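Endoglucanase (Ganoderma lucidum, PDB 5D8Z) probably hydrolyses internal beta-1,4 bonds of cellulose and related glucans, acting as an endoglucanase of glycoside hydrolase family 5. Local coordinates at residues D155-V161 and A190-L196; A47-L51 and G312-Q316; D68-F72 and L341-A345. All blocks are in the same frame, centred on the assembly; numbering follows the deposited sequence.

How the contacts relate
Contact 1 is barrel wall: two neighbouring parallel strands joined by backbone hydrogen bonds, with aliphatic side chains and one phenylalanine packed around them. Contact 2 is also buried but has no strand pairing; it brings together the loops leaving the first and last barrel strands, and an indole stacked on an amide does the work. Contact 3 lies nearer the surface and is only partly buried; there a chain entering the second strand meets the C-terminal tail through one backbone bond and a proline on a phenylalanine ring. Contacts 2 and 3 each join an early part of the chain to one about 260 residues on, their centres about 21 Å apart; none of the three touches another.

Contact 1 of 3, residues D155-V161 and A190-L196; sequences DKIIFGV and ATSQIIL
Phe159 and its neighbours in strand 157-160 pair with the start of strand 194-198 by parallel backbone hydrogen bonds. Phe159 N gives its proton to Ile194 O at 3.2 Å, nearly straight at 164°, and Phe159 O takes one from Leu196 N at 3.0 Å. One residue thus serves both bonds, the usual parallel beta pattern, with Phe159 set beside Ile195.

The apolar contacts divide between the two faces of the sheet. On one, Ile158 and Ile194 run side by side, while Ile158 CG2 meets Leu196 CD1 at 3.5 Å. On the other, the Phe159 ring brings its edge to Gln193 CB, 3.5 Å from CE2, and Ala190 CB sits obliquely, 3.7 Å from CE2. With CG beside the backbone N (chi1 -54°), the ring swings back along the neighbouring segment to reach both. Cut back to alanine, this position would probably lose its packing on Ala190 and Gln193, opening a gap beside them and leaving the Gln193 chain less firmly held.

Polar side chains gather before the strands. Ser192 OG lies 2.8 Å from the poorly ordered Asp155 OD2 and 3.0 Å from Gln193 OE1; its single proton can go to either. Gln193 NE2 is hydrogen-bonded to Ala152 O.

The pair belongs to a beta-alpha-beta unit of the TIM barrel. Helix 171-187 makes the crossover and packs through Ile185 on Phe159 and Ile195; Trp144 and Ala148 of helix 137-149 also touch the ring, and strand 114-119 bonds to the far edge of 157-160.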
ATOM      1  N   ASP A 155      10.340 -13.879  -4.074  1.00 54.84           N
ATOM      2  CA  ASP A 155      10.480 -12.636  -4.876  1.00 65.07           C
ATOM      3  C   ASP A 155       9.149 -12.002  -5.263  1.00 58.58           C
ATOM      4  O   ASP A 155       9.143 -10.957  -5.891  1.00 51.66           O
ATOM      5  CB  ASP A 155      11.290 -12.848  -6.179  1.00 74.70           C
ATOM      6  CG  ASP A 155      12.364 -13.924  -6.051  1.00 88.39           C
ATOM      7  OD1 ASP A 155      11.988 -15.114  -5.887  1.00 92.68           O
ATOM      8  OD2 ASP A 155      13.572 -13.583  -6.136  1.00 91.30           O
ATOM      9  N   LYS A 156       8.033 -12.657  -4.937  1.00 57.09           N
ATOM     10  CA  LYS A 156       6.704 -12.123  -5.230  1.00 51.43           C
ATOM     11  C   LYS A 156       6.237 -11.162  -4.124  1.00 45.67           C
ATOM     12  O   LYS A 156       5.226 -10.483  -4.276  1.00 46.27           O
ATOM     13  CB  LYS A 156       5.708 -13.273  -5.421  1.00 54.25           C
ATOM     14  CG  LYS A 156       5.819 -14.014  -6.759  1.00 52.73           C
ATOM     15  CD  LYS A 156       5.230 -13.179  -7.883  1.00 53.93           C
ATOM     16  CE  LYS A 156       5.698 -13.633  -9.265  1.00 59.49           C
ATOM     17  NZ  LYS A 156       4.835 -14.686  -9.903  1.00 62.24           N
ATOM     18  N   ILE A 157       6.998 -11.081  -3.035  1.00 39.34           N
ATOM     19  CA  ILE A 157       6.761 -10.103  -1.985  1.00 37.90           C
ATOM     20  C   ILE A 157       7.338  -8.702  -2.292  1.00 34.62           C
ATOM     21  O   ILE A 157       8.324  -8.546  -3.020  1.00 36.82           O
ATOM     22  CB  ILE A 157       7.306 -10.604  -0.653  1.00 40.25           C
ATOM     23  CG1 ILE A 157       6.801 -12.016  -0.365  1.00 40.02           C
ATOM     24  CG2 ILE A 157       6.842  -9.705   0.478  1.00 43.69           C
ATOM     25  CD1 ILE A 157       5.350 -12.068   0.041  1.00 39.01           C
ATOM     26  N   ILE A 158       6.672  -7.686  -1.767  1.00 31.60           N
ATOM     27  CA  ILE A 158       6.984  -6.288  -2.023  1.00 31.09           C
ATOM     28  C   ILE A 158       6.794  -5.626  -0.694  1.00 32.10           C
ATOM     29  O   ILE A 158       5.711  -5.640  -0.166  1.00 31.25           O
ATOM     30  CB  ILE A 158       5.964  -5.666  -2.982  1.00 31.41           C
ATOM     31  CG1 ILE A 158       6.239  -6.118  -4.416  1.00 32.62           C
ATOM     32  CG2 ILE A 158       5.933  -4.142  -2.876  1.00 31.47           C
ATOM     33  CD1 ILE A 158       5.136  -5.786  -5.419  1.00 31.89           C
ATOM     34  N   PHE A 159       7.845  -5.058  -0.141  1.00 35.64           N
ATOM     35  CA  PHE A 159       7.784  -4.549   1.218  1.00 34.48           C
ATOM     36  C   PHE A 159       7.373  -3.094   1.203  1.00 33.98           C
ATOM     37  O   PHE A 159       8.093  -2.245   0.668  1.00 31.95           O
ATOM     38  CB  PHE A 159       9.127  -4.665   1.894  1.00 33.22           C
ATOM     39  CG  PHE A 159       9.697  -6.024   1.871  1.00 32.80           C
ATOM     40  CD1 PHE A 159       9.464  -6.886   2.907  1.00 37.02           C
ATOM     41  CD2 PHE A 159      10.543  -6.415   0.849  1.00 34.97           C
ATOM     42  CE1 PHE A 159      10.031  -8.160   2.920  1.00 40.57           C
ATOM     43  CE2 PHE A 159      11.145  -7.669   0.857  1.00 37.67           C
ATOM     44  CZ  PHE A 159      10.882  -8.554   1.893  1.00 39.35           C
ATOM     45  N   GLY A 160       6.220  -2.807   1.802  1.00 32.98           N
ATOM     46  CA  GLY A 160       5.754  -1.429   1.902  1.00 34.40           C
ATOM     47  C   GLY A 160       6.134  -0.843   3.251  1.00 35.58           C
ATOM     48  O   GLY A 160       5.442  -1.079   4.276  1.00 37.70           O
ATOM     49  N   VAL A 161       7.209  -0.058   3.238  1.00 32.76           N
ATOM     50  CA  VAL A 161       7.880   0.380   4.453  1.00 31.91           C
ATOM     51  C   VAL A 161       6.913   1.030   5.418  1.00 30.17           C
ATOM     52  O   VAL A 161       6.891   0.690   6.586  1.00 28.89           O
ATOM     53  CB  VAL A 161       9.022   1.373   4.135  1.00 33.66           C
ATOM     54  CG1 VAL A 161       9.551   2.021   5.396  1.00 34.88           C
ATOM     55  CG2 VAL A 161      10.172   0.672   3.430  1.00 34.81           C
ATOM     56  N   ALA A 190      16.622 -10.202   1.750  1.00 46.91           N
ATOM     57  CA  ALA A 190      15.626  -9.769   0.772  1.00 43.39           C
ATOM     58  C   ALA A 190      16.266  -8.914  -0.290  1.00 41.05           C
ATOM     59  O   ALA A 190      16.134  -7.696  -0.324  1.00 36.12           O
ATOM     60  CB  ALA A 190      14.511  -9.014   1.451  1.00 46.05           C
ATOM     61  N   THR A 191      16.963  -9.572  -1.186  1.00 41.97           N
ATOM     62  CA  THR A 191      17.835  -8.858  -2.089  1.00 44.38           C
ATOM     63  C   THR A 191      17.124  -8.562  -3.400  1.00 41.54           C
ATOM     64  O   THR A 191      17.452  -7.587  -4.086  1.00 42.28           O
ATOM     65  CB  THR A 191      19.166  -9.652  -2.243  1.00 49.57           C
ATOM     66  OG1 THR A 191      18.912 -11.069  -2.414  1.00 45.37           O
ATOM     67  CG2 THR A 191      20.028  -9.467  -0.954  1.00 49.94           C
ATOM     68  N   SER A 192      16.111  -9.369  -3.715  1.00 42.34           N
ATOM     69  CA  SER A 192      15.464  -9.334  -5.036  1.00 46.06           C
ATOM     70  C   SER A 192      14.196  -8.485  -5.098  1.00 47.49           C
ATOM     71  O   SER A 192      13.748  -8.156  -6.193  1.00 50.20           O
ATOM     72  CB  SER A 192      15.116 -10.749  -5.486  1.00 48.22           C
ATOM     73  OG  SER A 192      14.359 -11.422  -4.491  1.00 54.72           O
ATOM     74  N   GLN A 193      13.628  -8.125  -3.941  1.00 42.94           N
ATOM     75  CA  GLN A 193      12.319  -7.487  -3.889  1.00 38.57           C
ATOM     76  C   GLN A 193      12.343  -5.989  -4.097  1.00 38.32           C
ATOM     77  O   GLN A 193      13.380  -5.320  -3.958  1.00 38.78           O
ATOM     78  CB  GLN A 193      11.638  -7.750  -2.567  1.00 37.96           C
ATOM     79  CG  GLN A 193      11.252  -9.202  -2.357  1.00 37.38           C
ATOM     80  CD  GLN A 193      12.396 -10.020  -1.868  1.00 33.56           C
ATOM     81  OE1 GLN A 193      13.534  -9.704  -2.138  1.00 35.87           O
ATOM     82  NE2 GLN A 193      12.106 -11.051  -1.127  1.00 33.31           N
ATOM     83  N   ILE A 194      11.174  -5.496  -4.492  1.00 36.57           N
ATOM     84  CA  ILE A 194      10.868  -4.081  -4.515  1.00 34.33           C
ATOM     85  C   ILE A 194      10.695  -3.665  -3.065  1.00 34.65           C
ATOM     86  O   ILE A 194      10.248  -4.454  -2.222  1.00 34.41           O
ATOM     87  CB  ILE A 194       9.507  -3.814  -5.197  1.00 33.62           C
ATOM     88  CG1 ILE A 194       9.445  -4.442  -6.592  1.00 33.15           C
ATOM     89  CG2 ILE A 194       9.197  -2.336  -5.218  1.00 34.41           C
ATOM     90  CD1 ILE A 194       8.433  -3.808  -7.541  1.00 32.19           C
ATOM     91  N   ILE A 195      11.047  -2.422  -2.785  1.00 34.08           N
ATOM     92  CA  ILE A 195      10.719  -1.784  -1.549  1.00 33.17           C
ATOM     93  C   ILE A 195      10.118  -0.428  -1.902  1.00 35.31           C
ATOM     94  O   ILE A 195      10.644   0.296  -2.756  1.00 37.42           O
ATOM     95  CB  ILE A 195      11.942  -1.596  -0.699  1.00 33.47           C
ATOM     96  CG1 ILE A 195      12.526  -2.945  -0.268  1.00 35.56           C
ATOM     97  CG2 ILE A 195      11.578  -0.786   0.516  1.00 36.89           C
ATOM     98  CD1 ILE A 195      13.946  -2.833   0.297  1.00 35.55           C
ATOM     99  N   LEU A 196       8.987  -0.113  -1.271  1.00 36.91           N
ATOM    100  CA  LEU A 196       8.216   1.079  -1.587  1.00 37.75           C
ATOM    101  C   LEU A 196       8.664   2.134  -0.603  1.00 42.22           C
ATOM    102  O   LEU A 196       8.892   1.825   0.575  1.00 48.37           O
ATOM    103  CB  LEU A 196       6.707   0.821  -1.483  1.00 35.21           C
ATOM    104  CG  LEU A 196       6.250  -0.289  -2.437  1.00 36.35           C
ATOM    105  CD1 LEU A 196       4.922  -0.927  -2.068  1.00 37.05           C
ATOM    106  CD2 LEU A 196       6.189   0.209  -3.864  1.00 36.80           C
TER

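Contact 2 of 3, residues A47-L51 and G312-Q316; sequences AWPPL and GNFYQ
An inverse gamma turn centred on Pro50 and the chain leaving the last strand of the TIM barrel meet here, through Trp48, Pro50, Gly312 and Asn313. Segment 47-51 belongs to the loop after strand 24-30 and segment 312-316 follows strand 303-312, so the contact joins the first and last strands' loops at the C-terminal end of the barrel, the end where family 5 enzymes carry their active site.

The centrepiece is the flat side chain of Asn313 laid over one face of the Trp48 indole. The ring and amide planes are only 21° apart, so the two groups stack, and Asn313 CG comes 3.9 Å from Trp48 CD2. Two torsions set this up: the indole extends away from its own backbone N (chi1 -177°), while Asn313 CG sits between its backbone N and carbonyl carbon (chi1 58°), which turns the amide back toward the loop. Pro50 flanks the same amide, its CB 3.8 Å from Asn313 CG, and touches the backbone too, with CB 4.0 Å from Gly312 CA. The positive phi of Gly312, taken with its psi, would jam a beta carbon against the preceding carbonyl oxygen, a conformation that calls for glycine.

Neighbours fix both partners. Trp48 NE1 is bonded to Tyr55 O, which holds the indole's rotation, and backbone bonds link Trp48 to Gly31 and Asn313 to Ala30. Gly312 N is held by Gln62 OE1, and Pro50 rests on Leu104 of helix 95-110.

At the outer end, Tyr315 crosses the indole at about a right angle, its CE2 4.1 Å from Trp48 CH2.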
ATOM      1  N   ALA A  47      -8.313  -5.489  15.295  1.00 45.50           N
ATOM      2  CA  ALA A  47      -7.852  -6.144  14.081  1.00 44.12           C
ATOM      3  C   ALA A  47      -8.768  -7.287  13.689  1.00 45.58           C
ATOM      4  O   ALA A  47      -9.108  -8.112  14.543  1.00 45.80           O
ATOM      5  CB  ALA A  47      -6.455  -6.679  14.273  1.00 44.73           C
ATOM      6  N   TRP A  48      -9.104  -7.354  12.392  1.00 43.50           N
ATOM      7  CA  TRP A  48     -10.143  -8.233  11.878  1.00 40.68           C
ATOM      8  C   TRP A  48      -9.739  -8.822  10.547  1.00 38.68           C
ATOM      9  O   TRP A  48      -9.986  -8.235   9.505  1.00 35.53           O
ATOM     10  CB  TRP A  48     -11.464  -7.479  11.734  1.00 43.25           C
ATOM     11  CG  TRP A  48     -12.645  -8.352  11.266  1.00 43.64           C
ATOM     12  CD1 TRP A  48     -12.753  -9.727  11.355  1.00 44.08           C
ATOM     13  CD2 TRP A  48     -13.863  -7.897  10.670  1.00 40.87           C
ATOM     14  NE1 TRP A  48     -13.940 -10.144  10.811  1.00 44.26           N
ATOM     15  CE2 TRP A  48     -14.649  -9.046  10.394  1.00 43.63           C
ATOM     16  CE3 TRP A  48     -14.355  -6.639  10.316  1.00 40.80           C
ATOM     17  CZ2 TRP A  48     -15.915  -8.967   9.805  1.00 42.21           C
ATOM     18  CZ3 TRP A  48     -15.616  -6.562   9.726  1.00 44.21           C
ATOM     19  CH2 TRP A  48     -16.382  -7.722   9.477  1.00 42.80           C
ATOM     20  N   PRO A  49      -9.148 -10.019  10.583  1.00 36.69           N
ATOM     21  CA  PRO A  49      -8.605 -10.656   9.418  1.00 37.37           C
ATOM     22  C   PRO A  49      -9.692 -10.946   8.402  1.00 38.57           C
ATOM     23  O   PRO A  49     -10.693 -11.558   8.760  1.00 36.79           O
ATOM     24  CB  PRO A  49      -8.084 -11.984   9.956  1.00 38.09           C
ATOM     25  CG  PRO A  49      -7.946 -11.794  11.411  1.00 37.50           C
ATOM     26  CD  PRO A  49      -9.061 -10.888  11.756  1.00 36.85           C
ATOM     27  N   PRO A  50      -9.489 -10.535   7.143  1.00 37.19           N
ATOM     28  CA  PRO A  50     -10.405 -10.801   6.054  1.00 35.98           C
ATOM     29  C   PRO A  50     -10.192 -12.176   5.462  1.00 35.97           C
ATOM     30  O   PRO A  50      -9.884 -12.312   4.290  1.00 36.76           O
ATOM     31  CB  PRO A  50     -10.068  -9.702   5.051  1.00 37.29           C
ATOM     32  CG  PRO A  50      -8.618  -9.452   5.260  1.00 36.80           C
ATOM     33  CD  PRO A  50      -8.365  -9.685   6.717  1.00 37.51           C
ATOM     34  N   LEU A  51     -10.366 -13.196   6.282  1.00 39.31           N
ATOM     35  CA  LEU A  51     -10.324 -14.587   5.834  1.00 40.27           C
ATOM     36  C   LEU A  51     -11.516 -15.308   6.424  1.00 39.31           C
ATOM     37  O   LEU A  51     -11.793 -15.133   7.593  1.00 36.53           O
ATOM     38  CB  LEU A  51      -9.040 -15.270   6.327  1.00 40.68           C
ATOM     39  CG  LEU A  51      -7.771 -14.806   5.621  1.00 40.56           C
ATOM     40  CD1 LEU A  51      -6.504 -15.242   6.320  1.00 42.04           C
ATOM     41  CD2 LEU A  51      -7.761 -15.325   4.206  1.00 42.64           C
ATOM     42  N   GLY A 312     -11.652  -6.723   0.755  1.00 32.53           N
ATOM     43  CA  GLY A 312     -11.431  -7.376   2.048  1.00 33.55           C
ATOM     44  C   GLY A 312     -12.710  -7.359   2.860  1.00 34.29           C
ATOM     45  O   GLY A 312     -13.752  -7.813   2.367  1.00 35.17           O
ATOM     46  N   ASN A 313     -12.696  -6.864   4.091  1.00 33.42           N
ATOM     47  CA  ASN A 313     -13.964  -6.913   4.788  1.00 38.95           C
ATOM     48  C   ASN A 313     -14.529  -5.600   5.248  1.00 39.77           C
ATOM     49  O   ASN A 313     -14.829  -5.379   6.397  1.00 39.83           O
ATOM     50  CB  ASN A 313     -14.042  -8.058   5.821  1.00 42.77           C
ATOM     51  CG  ASN A 313     -12.991  -7.978   6.839  1.00 39.42           C
ATOM     52  OD1 ASN A 313     -12.428  -6.916   7.053  1.00 42.10           O
ATOM     53  ND2 ASN A 313     -12.712  -9.088   7.481  1.00 37.56           N
ATOM     54  N   PHE A 314     -14.718  -4.756   4.252  1.00 45.14           N
ATOM     55  CA  PHE A 314     -15.582  -3.612   4.342  1.00 45.48           C
ATOM     56  C   PHE A 314     -16.994  -4.089   4.053  1.00 45.63           C
ATOM     57  O   PHE A 314     -17.185  -4.931   3.217  1.00 44.65           O
ATOM     58  CB  PHE A 314     -15.141  -2.552   3.311  1.00 44.37           C
ATOM     59  CG  PHE A 314     -13.980  -1.694   3.775  1.00 41.48           C
ATOM     60  CD1 PHE A 314     -14.194  -0.601   4.607  1.00 40.46           C
ATOM     61  CD2 PHE A 314     -12.685  -1.979   3.392  1.00 40.58           C
ATOM     62  CE1 PHE A 314     -13.142   0.180   5.050  1.00 37.55           C
ATOM     63  CE2 PHE A 314     -11.627  -1.196   3.835  1.00 40.63           C
ATOM     64  CZ  PHE A 314     -11.860  -0.121   4.672  1.00 39.13           C
ATOM     65  N   TYR A 315     -17.976  -3.542   4.758  1.00 55.62           N
ATOM     66  CA  TYR A 315     -19.401  -3.775   4.455  1.00 59.38           C
ATOM     67  C   TYR A 315     -19.786  -3.228   3.076  1.00 60.08           C
ATOM     68  O   TYR A 315     -19.015  -2.511   2.444  1.00 60.76           O
ATOM     69  CB  TYR A 315     -20.273  -3.137   5.533  1.00 61.00           C
ATOM     70  CG  TYR A 315     -20.029  -3.696   6.932  1.00 64.63           C
ATOM     71  CD1 TYR A 315     -19.872  -2.835   8.037  1.00 68.69           C
ATOM     72  CD2 TYR A 315     -19.952  -5.079   7.155  1.00 61.31           C
ATOM     73  CE1 TYR A 315     -19.655  -3.334   9.318  1.00 67.09           C
ATOM     74  CE2 TYR A 315     -19.733  -5.591   8.432  1.00 65.20           C
ATOM     75  CZ  TYR A 315     -19.584  -4.716   9.508  1.00 68.41           C
ATOM     76  OH  TYR A 315     -19.355  -5.210  10.770  1.00 64.06           O
ATOM     77  N   GLN A 316     -20.966  -3.578   2.591  1.00 62.54           N
ATOM     78  CA  GLN A 316     -21.293  -3.272   1.197  1.00 68.76           C
ATOM     79  C   GLN A 316     -21.416  -1.757   0.971  1.00 63.98           C
ATOM     80  O   GLN A 316     -20.894  -1.211  -0.005  1.00 63.81           O
ATOM     81  CB  GLN A 316     -22.572  -3.996   0.784  1.00 77.15           C
ATOM     82  CG  GLN A 316     -22.801  -4.106  -0.728  1.00 82.70           C
ATOM     83  CD  GLN A 316     -24.250  -4.498  -1.094  1.00 81.56           C
ATOM     84  OE1 GLN A 316     -24.585  -4.633  -2.275  1.00 67.39           O
ATOM     85  NE2 GLN A 316     -25.106  -4.686  -0.077  1.00 76.50           N
TER

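Contact 3 of 3, residues D68-F72 and L341-A345; sequences DDDGF and LAPNA
Segments 68-72 and 341-345 pass each other obliquely, their touching parts running 128° apart, and one backbone hydrogen bond joins them: Asn344 N to Asp70 O, 2.9 Å long and 152° at the proton. Each chain has just left a helix. Gly71, just beyond helix 59-68, is the first residue to leave helical backbone angles; its phi is positive, and a beta carbon there would point toward the tail segment and crowd the carbonyl oxygen before it, which by itself calls for glycine. Asn344 in turn is the centre of an inverse gamma turn, closed by a weak bond from Ala345 N to Pro343 O.

Among the side chains, the main packing is Pro343 on Phe72. Pro343 CD stands over one face of the ring, 4.0 Å from its centroid and 27° off the normal, a CH-pi contact in which the proline crosses the phenylalanine at about a right angle. Phe72 CG lies beside the backbone N, anti to the carbonyl carbon, which carries the far end of the ring to the end of helix 335-341 and the first residue after it: CZ comes 3.7 Å from Ala342 CA, and CE1 3.6 Å from Leu341 O. Ala342 also packs on Asp70, its CB 3.9 Å from Asp70 CB. The carboxylate of Asp70 lies close to that of Asp333, and the nearness of two like charges would probably favour a proton on one of them. Asp69 turns away from the tail, and its OD2 is bonded to His65 ND1.

The loop enters strand 74-79, so the contact sets the N-terminal end of the second barrel strand against the C-terminal tail. Val337 of helix 335-341 touches both Asp70 and Phe72, Phe66 of helix 59-68 meets the Phe72 ring steeply, and Tyr306 OH of strand 303-312 bonds to Leu341 O.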
ATOM      1  N   ASP A  68      -8.230 -14.438 -11.505  1.00 41.39           N
ATOM      2  CA  ASP A  68      -8.724 -15.313 -12.573  1.00 45.41           C
ATOM      3  C   ASP A  68      -9.719 -14.675 -13.538  1.00 47.67           C
ATOM      4  O   ASP A  68      -9.746 -15.024 -14.729  1.00 53.84           O
ATOM      5  CB  ASP A  68      -9.311 -16.596 -11.993  1.00 48.04           C
ATOM      6  CG  ASP A  68      -8.245 -17.462 -11.313  1.00 53.57           C
ATOM      7  OD1 ASP A  68      -7.063 -17.051 -11.305  1.00 51.96           O
ATOM      8  OD2 ASP A  68      -8.583 -18.547 -10.772  1.00 62.66           O
ATOM      9  N   ASP A  69     -10.522 -13.746 -13.051  1.00 42.91           N
ATOM     10  CA  ASP A  69     -11.551 -13.142 -13.880  1.00 45.05           C
ATOM     11  C   ASP A  69     -11.189 -11.705 -14.280  1.00 44.27           C
ATOM     12  O   ASP A  69     -11.615 -11.234 -15.316  1.00 48.80           O
ATOM     13  CB  ASP A  69     -12.929 -13.173 -13.161  1.00 45.10           C
ATOM     14  CG  ASP A  69     -13.274 -14.564 -12.582  1.00 48.69           C
ATOM     15  OD1 ASP A  69     -13.022 -15.582 -13.285  1.00 48.36           O
ATOM     16  OD2 ASP A  69     -13.786 -14.640 -11.416  1.00 47.75           O
ATOM     17  N   ASP A  70     -10.434 -10.980 -13.471  1.00 43.90           N
ATOM     18  CA  ASP A  70     -10.277  -9.534 -13.708  1.00 43.55           C
ATOM     19  C   ASP A  70      -8.897  -9.099 -14.199  1.00 41.17           C
ATOM     20  O   ASP A  70      -8.743  -7.994 -14.724  1.00 36.69           O
ATOM     21  CB  ASP A  70     -10.619  -8.761 -12.431  1.00 48.71           C
ATOM     22  CG  ASP A  70     -12.107  -8.635 -12.190  1.00 50.39           C
ATOM     23  OD1 ASP A  70     -12.877  -8.721 -13.172  1.00 57.40           O
ATOM     24  OD2 ASP A  70     -12.495  -8.435 -11.015  1.00 46.22           O
ATOM     25  N   GLY A  71      -7.900  -9.958 -14.016  1.00 41.80           N
ATOM     26  CA  GLY A  71      -6.560  -9.682 -14.484  1.00 42.90           C
ATOM     27  C   GLY A  71      -5.685  -8.964 -13.488  1.00 45.16           C
ATOM     28  O   GLY A  71      -4.615  -8.493 -13.844  1.00 49.70           O
ATOM     29  N   PHE A  72      -6.139  -8.857 -12.243  1.00 44.09           N
ATOM     30  CA  PHE A  72      -5.308  -8.300 -11.188  1.00 38.68           C
ATOM     31  C   PHE A  72      -4.157  -9.229 -10.921  1.00 37.49           C
ATOM     32  O   PHE A  72      -4.224 -10.418 -11.224  1.00 40.86           O
ATOM     33  CB  PHE A  72      -6.125  -8.068  -9.914  1.00 36.03           C
ATOM     34  CG  PHE A  72      -7.105  -6.925 -10.027  1.00 35.52           C
ATOM     35  CD1 PHE A  72      -6.662  -5.636 -10.194  1.00 32.65           C
ATOM     36  CD2 PHE A  72      -8.474  -7.141  -9.940  1.00 37.02           C
ATOM     37  CE1 PHE A  72      -7.548  -4.590 -10.295  1.00 33.06           C
ATOM     38  CE2 PHE A  72      -9.368  -6.079 -10.012  1.00 34.90           C
ATOM     39  CZ  PHE A  72      -8.903  -4.805 -10.205  1.00 32.48           C
ATOM     40  N   LEU A 341     -11.334  -0.188 -13.033  1.00 53.13           N
ATOM     41  CA  LEU A 341     -10.076  -0.569 -12.420  1.00 48.01           C
ATOM     42  C   LEU A 341      -9.555  -1.899 -12.865  1.00 47.04           C
ATOM     43  O   LEU A 341      -8.365  -2.132 -12.767  1.00 48.84           O
ATOM     44  CB  LEU A 341     -10.189  -0.599 -10.909  1.00 46.10           C
ATOM     45  CG  LEU A 341     -10.545   0.672 -10.167  1.00 47.54           C
ATOM     46  CD1 LEU A 341     -10.676   0.356  -8.689  1.00 52.92           C
ATOM     47  CD2 LEU A 341      -9.474   1.731 -10.348  1.00 51.05           C
ATOM     48  N   ALA A 342     -10.419  -2.795 -13.318  1.00 49.40           N
ATOM     49  CA  ALA A 342      -9.941  -4.128 -13.729  1.00 48.07           C
ATOM     50  C   ALA A 342      -9.161  -4.061 -15.034  1.00 47.47           C
ATOM     51  O   ALA A 342      -9.669  -3.592 -16.038  1.00 42.71           O
ATOM     52  CB  ALA A 342     -11.089  -5.107 -13.855  1.00 47.17           C
ATOM     53  N   PRO A 343      -7.908  -4.521 -15.017  1.00 52.54           N
ATOM     54  CA  PRO A 343      -7.175  -4.657 -16.264  1.00 56.27           C
ATOM     55  C   PRO A 343      -7.998  -5.283 -17.400  1.00 63.29           C
ATOM     56  O   PRO A 343      -7.896  -4.831 -18.550  1.00 67.51           O
ATOM     57  CB  PRO A 343      -5.999  -5.574 -15.890  1.00 54.22           C
ATOM     58  CG  PRO A 343      -6.144  -5.873 -14.438  1.00 53.57           C
ATOM     59  CD  PRO A 343      -7.060  -4.851 -13.866  1.00 52.64           C
ATOM     60  N   ASN A 344      -8.817  -6.288 -17.081  1.00 65.96           N
ATOM     61  CA  ASN A 344      -9.660  -6.969 -18.080  1.00 68.26           C
ATOM     62  C   ASN A 344     -10.881  -6.144 -18.530  1.00 67.68           C
ATOM     63  O   ASN A 344     -11.977  -6.670 -18.614  1.00 75.50           O
ATOM     64  CB  ASN A 344     -10.140  -8.319 -17.513  1.00 71.72           C
ATOM     65  CG  ASN A 344      -9.745  -9.493 -18.380  1.00 85.78           C
ATOM     66  OD1 ASN A 344      -9.843  -9.441 -19.613  1.00102.53           O
ATOM     67  ND2 ASN A 344      -9.278 -10.565 -17.740  1.00 86.64           N
ATOM     68  N   ALA A 345     -10.706  -4.866 -18.837  1.00 64.06           N
ATOM     69  CA  ALA A 345     -11.823  -4.025 -19.230  1.00 63.51           C
ATOM     70  C   ALA A 345     -11.354  -2.897 -20.133  1.00 65.92           C
ATOM     71  O   ALA A 345     -12.067  -2.516 -21.054  1.00 70.15           O
ATOM     72  CB  ALA A 345     -12.497  -3.460 -17.996  1.00 64.94           C
TER